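Long-range contacts in D,D-dipeptidase/D,D-carboxypeptidase (Enterococcus faecalis, PDB 4MUQ), which probably cleaves the D-Ala-D-Ala dipeptide and removes the terminal D-alanine of peptidoglycan precursors, as a zinc-dependent D,D-peptidase of vancomycin resistance: residues A[173-178]-A[203-208]; A[196-201]-A[215-220]; A[211-216]-A[246-251]. One frame throughout, in Å; residues are numbered along the deposited sequence.

Interaction 1 (A[173-178]-A[203-208])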
loop_
_atom_site.group_PDB
_atom_site.type_symbol
_atom_site.label_atom_id
_atom_site.label_comp_id
_atom_site.label_asym_id
_atom_site.label_seq_id
_atom_site.Cartn_x
_atom_site.Cartn_y
_atom_site.Cartn_z
ATOM N N GLY A 173 -3.799 4.409 1.704
ATOM C CA GLY A 173 -4.812 5.263 2.291
ATOM C C GLY A 173 -4.824 6.667 1.715
ATOM O O GLY A 173 -3.798 7.182 1.264
ATOM N N TYR A 174 -6.000 7.274 1.720
ATOM C CA TYR A 174 -6.157 8.669 1.336
ATOM C C TYR A 174 -5.786 9.527 2.548
ATOM O O TYR A 174 -6.108 9.168 3.679
ATOM C CB TYR A 174 -7.616 8.898 0.951
ATOM C CG TYR A 174 -7.928 10.249 0.364
ATOM C CD1 TYR A 174 -7.760 10.492 -1.000
ATOM C CD2 TYR A 174 -8.410 11.276 1.160
ATOM C CE1 TYR A 174 -8.050 11.727 -1.544
ATOM C CE2 TYR A 174 -8.708 12.522 0.620
ATOM C CZ TYR A 174 -8.523 12.733 -0.731
ATOM O OH TYR A 174 -8.817 13.965 -1.275
ATOM N N PRO A 175 -5.135 10.686 2.330
ATOM C CA PRO A 175 -4.779 11.329 1.058
ATOM C C PRO A 175 -3.365 10.999 0.587
ATOM O O PRO A 175 -2.911 11.575 -0.413
ATOM C CB PRO A 175 -4.856 12.815 1.412
ATOM C CG PRO A 175 -4.358 12.851 2.833
ATOM C CD PRO A 175 -4.859 11.569 3.480
ATOM N N HIS A 176 -2.676 10.099 1.279
ATOM C CA HIS A 176 -1.308 9.761 0.913
ATOM C C HIS A 176 -1.183 9.365 -0.545
ATOM O O HIS A 176 -0.262 9.801 -1.227
ATOM C CB HIS A 176 -0.775 8.657 1.827
ATOM C CG HIS A 176 -1.010 8.958 3.268
ATOM N ND1 HIS A 176 -0.255 9.875 3.975
ATOM C CD2 HIS A 176 -1.977 8.533 4.112
ATOM C CE1 HIS A 176 -0.731 9.973 5.203
ATOM N NE2 HIS A 176 -1.780 9.174 5.310
ATOM N N SER A 177 -2.117 8.545 -1.028
ATOM C CA SER A 177 -2.080 8.107 -2.420
ATOM C C SER A 177 -2.197 9.269 -3.399
ATOM O O SER A 177 -1.591 9.251 -4.479
ATOM C CB SER A 177 -3.182 7.079 -2.680
ATOM O OG SER A 177 -4.441 7.598 -2.325
ATOM N N LYS A 178 -2.973 10.278 -3.019
ATOM C CA LYS A 178 -3.179 11.445 -3.867
ATOM C C LYS A 178 -1.942 12.330 -3.870
ATOM O O LYS A 178 -1.542 12.845 -4.920
ATOM C CB LYS A 178 -4.400 12.240 -3.404
ATOM C CG LYS A 178 -4.840 13.315 -4.374
ATOM C CD LYS A 178 -5.312 12.691 -5.677
ATOM C CE LYS A 178 -5.890 13.758 -6.597
ATOM N NZ LYS A 178 -6.453 13.156 -7.838
ATOM N N TYR A 203 2.465 18.882 7.194
ATOM C CA TYR A 203 2.055 18.970 5.796
ATOM C C TYR A 203 0.553 19.223 5.745
ATOM O O TYR A 203 -0.212 18.572 6.458
ATOM C CB TYR A 203 2.395 17.669 5.046
ATOM C CG TYR A 203 2.022 17.703 3.576
ATOM C CD1 TYR A 203 2.916 18.181 2.622
ATOM C CD2 TYR A 203 0.768 17.286 3.146
ATOM C CE1 TYR A 203 2.578 18.223 1.282
ATOM C CE2 TYR A 203 0.416 17.332 1.801
ATOM C CZ TYR A 203 1.326 17.793 0.880
ATOM O OH TYR A 203 0.979 17.841 -0.453
ATOM N N LEU A 204 0.132 20.151 4.893
ATOM C CA LEU A 204 -1.286 20.465 4.752
ATOM C C LEU A 204 -1.853 19.933 3.435
ATOM O O LEU A 204 -1.397 20.316 2.357
ATOM C CB LEU A 204 -1.520 21.978 4.841
ATOM C CG LEU A 204 -2.965 22.408 4.596
ATOM C CD1 LEU A 204 -3.875 21.823 5.653
ATOM C CD2 LEU A 204 -3.088 23.930 4.577
ATOM N N PHE A 205 -2.852 19.059 3.530
ATOM C CA PHE A 205 -3.575 18.588 2.350
ATOM C C PHE A 205 -4.979 19.174 2.357
ATOM O O PHE A 205 -5.745 18.984 3.306
ATOM C CB PHE A 205 -3.627 17.048 2.314
ATOM C CG PHE A 205 -4.350 16.485 1.108
ATOM C CD1 PHE A 205 -3.649 16.174 -0.051
ATOM C CD2 PHE A 205 -5.724 16.281 1.131
ATOM C CE1 PHE A 205 -4.304 15.664 -1.164
ATOM C CE2 PHE A 205 -6.390 15.774 0.024
ATOM C CZ PHE A 205 -5.675 15.467 -1.128
ATOM N N GLU A 206 -5.318 19.900 1.300
ATOM C CA GLU A 206 -6.639 20.494 1.216
ATOM C C GLU A 206 -7.166 20.512 -0.211
ATOM O O GLU A 206 -6.430 20.799 -1.158
ATOM C CB GLU A 206 -6.626 21.918 1.787
ATOM C CG GLU A 206 -5.744 22.892 1.026
ATOM C CD GLU A 206 -5.638 24.242 1.706
ATOM O OE1 GLU A 206 -6.443 24.524 2.622
ATOM O OE2 GLU A 206 -4.736 25.014 1.329
ATOM N N GLN A 207 -8.446 20.193 -0.356
ATOM C CA GLN A 207 -9.155 20.469 -1.601
ATOM C C GLN A 207 -10.629 20.787 -1.372
ATOM O O GLN A 207 -11.300 20.139 -0.563
ATOM C CB GLN A 207 -8.997 19.334 -2.621
ATOM C CG GLN A 207 -9.462 17.963 -2.152
ATOM C CD GLN A 207 -9.487 16.937 -3.279
ATOM O OE1 GLN A 207 -10.379 16.091 -3.341
ATOM N NE2 GLN A 207 -8.501 17.007 -4.170
ATOM N N ALA A 208 -11.097 21.807 -2.091
ATOM C CA ALA A 208 -12.509 22.202 -2.164
ATOM C C ALA A 208 -13.313 22.052 -0.877
ATOM O O ALA A 208 -12.813 22.309 0.221
ATOM C CB ALA A 208 -13.200 21.467 -3.300
#

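Interaction 2 (A[196-201]-A[215-220])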
loop_
_atom_site.group_PDB
_atom_site.type_symbol
_atom_site.label_atom_id
_atom_site.label_comp_id
_atom_site.label_asym_id
_atom_site.label_seq_id
_atom_site.Cartn_x
_atom_site.Cartn_y
_atom_site.Cartn_z
ATOM N N ALA A 196 10.260 15.346 6.194
ATOM C CA ALA A 196 10.552 16.777 6.192
ATOM C C ALA A 196 9.490 17.571 6.939
ATOM O O ALA A 196 9.674 18.760 7.203
ATOM C CB ALA A 196 10.679 17.288 4.767
ATOM N N TYR A 197 8.376 16.920 7.254
ATOM C CA TYR A 197 7.258 17.575 7.928
ATOM C C TYR A 197 7.038 17.013 9.332
ATOM O O TYR A 197 6.380 15.991 9.506
ATOM C CB TYR A 197 5.981 17.431 7.097
ATOM C CG TYR A 197 6.061 18.123 5.757
ATOM C CD1 TYR A 197 5.736 19.468 5.629
ATOM C CD2 TYR A 197 6.481 17.442 4.626
ATOM C CE1 TYR A 197 5.819 20.108 4.411
ATOM C CE2 TYR A 197 6.575 18.082 3.408
ATOM C CZ TYR A 197 6.231 19.410 3.305
ATOM O OH TYR A 197 6.319 20.042 2.086
ATOM N N LEU A 198 7.594 17.684 10.333
ATOM C CA LEU A 198 7.440 17.257 11.721
ATOM C C LEU A 198 6.217 17.928 12.334
ATOM O O LEU A 198 5.525 18.685 11.660
ATOM C CB LEU A 198 8.692 17.604 12.514
ATOM C CG LEU A 198 9.967 17.145 11.814
ATOM C CD1 LEU A 198 11.186 17.614 12.574
ATOM C CD2 LEU A 198 9.966 15.637 11.691
ATOM N N GLU A 199 5.943 17.656 13.605
ATOM C CA GLU A 199 4.720 18.172 14.217
ATOM C C GLU A 199 4.645 19.695 14.211
ATOM O O GLU A 199 3.558 20.276 14.153
ATOM C CB GLU A 199 4.555 17.649 15.638
ATOM C CG GLU A 199 3.221 18.015 16.258
ATOM C CD GLU A 199 3.100 17.529 17.678
ATOM O OE1 GLU A 199 3.971 16.741 18.101
ATOM O OE2 GLU A 199 2.138 17.933 18.365
ATOM N N ASP A 200 5.804 20.340 14.247
ATOM C CA ASP A 200 5.837 21.795 14.278
ATOM C C ASP A 200 5.931 22.412 12.882
ATOM O O ASP A 200 5.965 23.632 12.737
ATOM C CB ASP A 200 6.948 22.292 15.202
ATOM C CG ASP A 200 6.678 21.960 16.662
ATOM O OD1 ASP A 200 5.491 21.869 17.041
ATOM O OD2 ASP A 200 7.651 21.790 17.428
ATOM N N ASN A 201 5.966 21.562 11.859
ATOM C CA ASN A 201 5.765 22.007 10.482
ATOM C C ASN A 201 5.029 20.932 9.682
ATOM O O ASN A 201 5.592 20.269 8.807
ATOM C CB ASN A 201 7.073 22.454 9.804
ATOM C CG ASN A 201 8.055 21.312 9.581
ATOM O OD1 ASN A 201 8.330 20.519 10.484
ATOM N ND2 ASN A 201 8.582 21.220 8.362
ATOM N N ILE A 215 -0.683 16.124 7.914
ATOM C CA ILE A 215 0.135 14.920 8.005
ATOM C C ILE A 215 1.514 15.300 8.532
ATOM O O ILE A 215 2.083 16.324 8.129
ATOM C CB ILE A 215 0.306 14.278 6.631
ATOM C CG1 ILE A 215 -1.057 13.951 6.031
ATOM C CG2 ILE A 215 1.118 12.995 6.727
ATOM C CD1 ILE A 215 -0.987 13.538 4.592
ATOM N N TYR A 216 2.046 14.495 9.446
ATOM C CA TYR A 216 3.392 14.745 9.948
ATOM C C TYR A 216 4.089 13.470 10.398
ATOM O O TYR A 216 3.449 12.450 10.675
ATOM C CB TYR A 216 3.410 15.822 11.051
ATOM C CG TYR A 216 2.625 15.504 12.306
ATOM C CD1 TYR A 216 3.264 15.021 13.445
ATOM C CD2 TYR A 216 1.252 15.707 12.360
ATOM C CE1 TYR A 216 2.554 14.746 14.597
ATOM C CE2 TYR A 216 0.533 15.434 13.509
ATOM C CZ TYR A 216 1.192 14.952 14.624
ATOM O OH TYR A 216 0.484 14.679 15.772
ATOM N N TYR A 217 5.413 13.547 10.449
ATOM C CA TYR A 217 6.256 12.434 10.845
ATOM C C TYR A 217 6.714 12.608 12.285
ATOM O O TYR A 217 6.988 13.725 12.722
ATOM C CB TYR A 217 7.471 12.371 9.920
ATOM C CG TYR A 217 8.537 11.396 10.357
ATOM C CD1 TYR A 217 8.391 10.029 10.140
ATOM C CD2 TYR A 217 9.695 11.843 10.973
ATOM C CE1 TYR A 217 9.370 9.144 10.534
ATOM C CE2 TYR A 217 10.675 10.962 11.371
ATOM C CZ TYR A 217 10.504 9.610 11.145
ATOM O OH TYR A 217 11.490 8.735 11.543
ATOM N N VAL A 218 6.777 11.497 13.014
ATOM C CA VAL A 218 7.284 11.465 14.379
ATOM C C VAL A 218 8.328 10.359 14.469
ATOM O O VAL A 218 8.006 9.191 14.274
ATOM C CB VAL A 218 6.158 11.167 15.393
ATOM C CG1 VAL A 218 6.713 11.108 16.809
ATOM C CG2 VAL A 218 5.055 12.211 15.300
ATOM N N PRO A 219 9.589 10.711 14.743
ATOM C CA PRO A 219 10.607 9.659 14.868
ATOM C C PRO A 219 10.371 8.773 16.096
ATOM O O PRO A 219 9.979 9.264 17.156
ATOM C CB PRO A 219 11.903 10.458 15.051
ATOM C CG PRO A 219 11.464 11.754 15.674
ATOM C CD PRO A 219 10.135 12.052 15.027
ATOM N N ALA A 220 10.618 7.476 15.960
ATOM C CA ALA A 220 10.448 6.565 17.085
ATOM C C ALA A 220 11.590 6.694 18.079
ATOM O O ALA A 220 12.762 6.752 17.697
ATOM C CB ALA A 220 10.341 5.130 16.599
HETATM O O HOH W 1 7.380 15.315 14.927
#

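Interaction 3 (A[211-216]-A[246-251]). With PE3 (3,6,9,12,15,18,21,24,27,30,33,36,39-tridecaoxahentetracontane-1,41-diol), chain I.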
loop_
_atom_site.group_PDB
_atom_site.type_symbol
_atom_site.label_atom_id
_atom_site.label_comp_id
_atom_site.label_asym_id
_atom_site.label_seq_id
_atom_site.Cartn_x
_atom_site.Cartn_y
_atom_site.Cartn_z
ATOM N N ALA A 211 -12.978 18.710 4.502
ATOM C CA ALA A 211 -12.100 19.284 5.514
ATOM C C ALA A 211 -10.616 19.188 5.146
ATOM O O ALA A 211 -10.219 18.415 4.270
ATOM C CB ALA A 211 -12.359 18.639 6.862
ATOM N N GLU A 212 -9.803 19.991 5.825
ATOM C CA GLU A 212 -8.360 19.943 5.659
ATOM C C GLU A 212 -7.801 18.721 6.363
ATOM O O GLU A 212 -8.348 18.265 7.369
ATOM C CB GLU A 212 -7.721 21.203 6.241
ATOM C CG GLU A 212 -8.078 22.471 5.498
ATOM C CD GLU A 212 -7.729 23.716 6.283
ATOM O OE1 GLU A 212 -7.975 23.733 7.508
ATOM O OE2 GLU A 212 -7.213 24.677 5.674
ATOM N N ILE A 213 -6.705 18.196 5.829
ATOM C CA ILE A 213 -6.012 17.085 6.454
ATOM C C ILE A 213 -4.562 17.484 6.677
ATOM O O ILE A 213 -3.918 18.022 5.776
ATOM C CB ILE A 213 -6.061 15.826 5.566
ATOM C CG1 ILE A 213 -7.517 15.452 5.262
ATOM C CG2 ILE A 213 -5.290 14.674 6.210
ATOM C CD1 ILE A 213 -7.660 14.386 4.184
ATOM N N GLU A 214 -4.060 17.247 7.881
ATOM C CA GLU A 214 -2.653 17.489 8.175
ATOM C C GLU A 214 -1.927 16.177 8.377
ATOM O O GLU A 214 -2.487 15.223 8.929
ATOM C CB GLU A 214 -2.492 18.363 9.414
ATOM C CG GLU A 214 -2.904 19.804 9.200
ATOM C CD GLU A 214 -2.533 20.686 10.370
ATOM O OE1 GLU A 214 -3.154 20.540 11.441
ATOM O OE2 GLU A 214 -1.614 21.521 10.217
ATOM N N ILE A 215 -0.683 16.124 7.914
ATOM C CA ILE A 215 0.135 14.920 8.005
ATOM C C ILE A 215 1.514 15.300 8.532
ATOM O O ILE A 215 2.083 16.324 8.129
ATOM C CB ILE A 215 0.306 14.278 6.631
ATOM C CG1 ILE A 215 -1.057 13.951 6.031
ATOM C CG2 ILE A 215 1.118 12.995 6.727
ATOM C CD1 ILE A 215 -0.987 13.538 4.592
ATOM N N TYR A 216 2.046 14.495 9.446
ATOM C CA TYR A 216 3.392 14.745 9.948
ATOM C C TYR A 216 4.089 13.470 10.398
ATOM O O TYR A 216 3.449 12.450 10.675
ATOM C CB TYR A 216 3.410 15.822 11.051
ATOM C CG TYR A 216 2.625 15.504 12.306
ATOM C CD1 TYR A 216 3.264 15.021 13.445
ATOM C CD2 TYR A 216 1.252 15.707 12.360
ATOM C CE1 TYR A 216 2.554 14.746 14.597
ATOM C CE2 TYR A 216 0.533 15.434 13.509
ATOM C CZ TYR A 216 1.192 14.952 14.624
ATOM O OH TYR A 216 0.484 14.679 15.772
ATOM N N VAL A 246 3.864 7.988 10.933
ATOM C CA VAL A 246 3.187 9.025 10.176
ATOM C C VAL A 246 1.790 9.212 10.759
ATOM O O VAL A 246 1.022 8.246 10.893
ATOM C CB VAL A 246 3.096 8.666 8.690
ATOM C CG1 VAL A 246 2.320 9.736 7.930
ATOM C CG2 VAL A 246 4.491 8.526 8.119
ATOM N N VAL A 247 1.473 10.451 11.107
ATOM C CA VAL A 247 0.208 10.796 11.737
ATOM C C VAL A 247 -0.645 11.594 10.757
ATOM O O VAL A 247 -0.166 12.570 10.161
ATOM C CB VAL A 247 0.439 11.638 13.019
ATOM C CG1 VAL A 247 -0.883 11.980 13.683
ATOM C CG2 VAL A 247 1.359 10.884 13.976
ATOM N N THR A 248 -1.905 11.185 10.603
ATOM C CA THR A 248 -2.844 11.846 9.706
ATOM C C THR A 248 -4.014 12.367 10.528
ATOM O O THR A 248 -4.696 11.597 11.204
ATOM C CB THR A 248 -3.357 10.870 8.609
ATOM O OG1 THR A 248 -2.240 10.335 7.890
ATOM C CG2 THR A 248 -4.267 11.588 7.632
ATOM N N ILE A 249 -4.233 13.679 10.485
ATOM C CA ILE A 249 -5.271 14.321 11.280
ATOM C C ILE A 249 -6.303 14.952 10.361
ATOM O O ILE A 249 -5.957 15.748 9.493
ATOM C CB ILE A 249 -4.684 15.442 12.161
ATOM C CG1 ILE A 249 -3.530 14.925 13.024
ATOM C CG2 ILE A 249 -5.778 16.088 13.006
ATOM C CD1 ILE A 249 -3.933 13.850 13.985
ATOM N N TRP A 250 -7.568 14.594 10.551
ATOM C CA TRP A 250 -8.649 15.146 9.758
ATOM C C TRP A 250 -9.289 16.280 10.559
ATOM O O TRP A 250 -9.807 16.072 11.662
ATOM C CB TRP A 250 -9.651 14.045 9.382
ATOM C CG TRP A 250 -8.997 12.872 8.656
ATOM C CD1 TRP A 250 -8.026 12.034 9.145
ATOM C CD2 TRP A 250 -9.275 12.419 7.323
ATOM N NE1 TRP A 250 -7.684 11.096 8.197
ATOM C CE2 TRP A 250 -8.437 11.310 7.072
ATOM C CE3 TRP A 250 -10.155 12.842 6.319
ATOM C CZ2 TRP A 250 -8.451 10.622 5.856
ATOM C CZ3 TRP A 250 -10.169 12.158 5.114
ATOM C CH2 TRP A 250 -9.322 11.061 4.892
ATOM N N ARG A 251 -9.210 17.490 10.012
ATOM C CA ARG A 251 -9.640 18.695 10.716
ATOM C C ARG A 251 -11.148 18.894 10.666
ATOM O O ARG A 251 -11.842 18.240 9.893
ATOM C CB ARG A 251 -8.926 19.921 10.146
ATOM C CG ARG A 251 -7.441 19.969 10.468
ATOM C CD ARG A 251 -7.226 19.959 11.972
ATOM N NE ARG A 251 -5.843 20.245 12.340
ATOM C CZ ARG A 251 -5.447 20.494 13.584
ATOM N NH1 ARG A 251 -6.332 20.490 14.570
ATOM N NH2 ARG A 251 -4.170 20.748 13.845
HETATM O O43 PE3 I . -12.735 9.475 8.066
HETATM C C42 PE3 I . -11.639 8.975 7.291
HETATM C C41 PE3 I . -11.120 7.656 7.878
HETATM O O40 PE3 I . -10.658 7.830 9.237
HETATM C C39 PE3 I . -10.169 6.568 9.748
HETATM C C38 PE3 I . -9.657 6.660 11.189
HETATM O O37 PE3 I . -10.692 7.082 12.095
#

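Interaction 1 (A[173-178]-A[203-208])
Where the zinc-peptidase part of the chain meets the C-terminal antiparallel sheet, the N-terminal end of helix 176-183 receives the ring of Phe-205 from edge strand 203-205. Pro-175, at the N-cap position and preceded by a cis peptide bond, lays its CB over the centre of that ring: CB lies 3.5 Å from the Phe-205 centroid and only 7° off the ring normal, which identifies a CH-pi contact. Two further groups reach the rim of the same ring near its plane. Tyr-174 OH comes within 3.3 Å of Phe-205 CE2, and Lys-178 CG stands 4.0 Å from Phe-205 CZ. The Tyr-174 and Phe-205 rings have their planes at 85° and their centroids 5.5 Å apart, but the approach is oblique. With CG anti to the backbone N (chi1 -179°), Phe-205 extends its ring from the strand to the proline. A bend at the second torsion of Lys-178 leaves CB and CG by the phenylalanine and leads NZ away to a salt bridge with Asp-145. Pro-175 also touches Ile-213 and Ile-215 of the next strand. The arrangement is typical of helix-on-sheet packing in an alpha+beta protein, a helix N-terminus set apolarly on one face of an antiparallel sheet.

Interaction 2 (A[196-201]-A[215-220])
Glu-199 and Tyr-216 lie side by side and point the same way, the acid's aliphatic chain running along one face of the phenol ring. Glu-199 CG sits over that face, 4.2 Å from the Tyr-216 centroid, a CH-pi geometry, while Glu-199 CB meets Tyr-216 CD1 at 3.7 Å. The chain of Glu-199 is extended beyond CG, and its carboxylate plane is 25° from the ring plane. On Tyr-216, CG is placed between the backbone N and the carbonyl carbon (chi1 62°), which turns the ring toward the loop. Leu-198 and Tyr-217 also run alongside each other, but here the methyl CD2 of Leu-198 approaches the ring edge in plane, 3.9 Å from Tyr-217 CD2. The backbones join through Tyr-217 N, which donates to Tyr-197 O at 2.8 Å in a nearly straight bond (168°). Next to it a water bridges Glu-199 N and Tyr-217 O, accepting from the former and donating 2.7 Å to Tyr-217 O. Beyond the contact, Glu-199 OE2 forms a salt bridge with Lys-228 NZ and Tyr-217 OH bonds to Asp-243. The loop follows helix 187-194, precedes strand 203-205 and lies against strand 213-219, whose Tyr-216 also packs on strand 224-230.

Interaction 3 (A[211-216]-A[246-251])
Ile-213 and Trp-250 face each other as a non-hydrogen-bonded antiparallel pair, and the isoleucine can be traced outward. Its CB lies 3.9 Å from Ile-249 O. From there CG2 turns to Thr-248, meeting Thr-248 CG2 at 3.5 Å, while the other branch, anti to the carbonyl carbon, runs beside the indole: CG1 is 3.9 Å from Trp-250 CE3. At the tip, CD1 rests over the six-membered ring, 3.7 Å from its centroid and 19° off the normal, a CH-pi contact. A bound polyethylene glycol puts C42 over the opposite indole face. Strands 213-216 and 246-250 run antiparallel, at 166°, as the central pair of a four-stranded sheet. The hydrogen-bonded pairs Glu-214/Ile-249 and Tyr-216/Val-247 each exchange two backbone bonds. On the face carrying these four side chains, Val-247 CB lies 3.9 Å from the Tyr-216 centroid, over the ring. Arg-251, next after Trp-250, grips one carboxylate oxygen side-on in a salt bridge: its NE and NH2 both donate to Glu-214 OE1, NH2 at 2.6 Å. That oxygen lies in the guanidinium plane, although the two planar groups are turned 35° apart.

Overall arrangement
All three contacts lie on one side of the chain's centre and reach the antiparallel sheet ordered 203-205, 213-219, 244-250, 234-239. Centres of interactions 1 and 3 are about 8 Å apart, those of 2 and 3 about 11 Å, and those of 1 and 2 about 16 Å. Strand 213-219 connects them: interactions 2 and 3 share Ile-215 and Tyr-216, and it neighbours strand 203-205 of interaction 1. Along the chain, interactions 1 and 2 alternate their segments, interaction 1 closes before interaction 3 opens, and interaction 3 begins on the stretch where interaction 2 ends. Interaction 1 thus docks helix 176-183 on the sheet, interaction 2 lays the loop before strand 203-205 against strand 213-219, and interaction 3 pairs the central strands, all away from the zinc site.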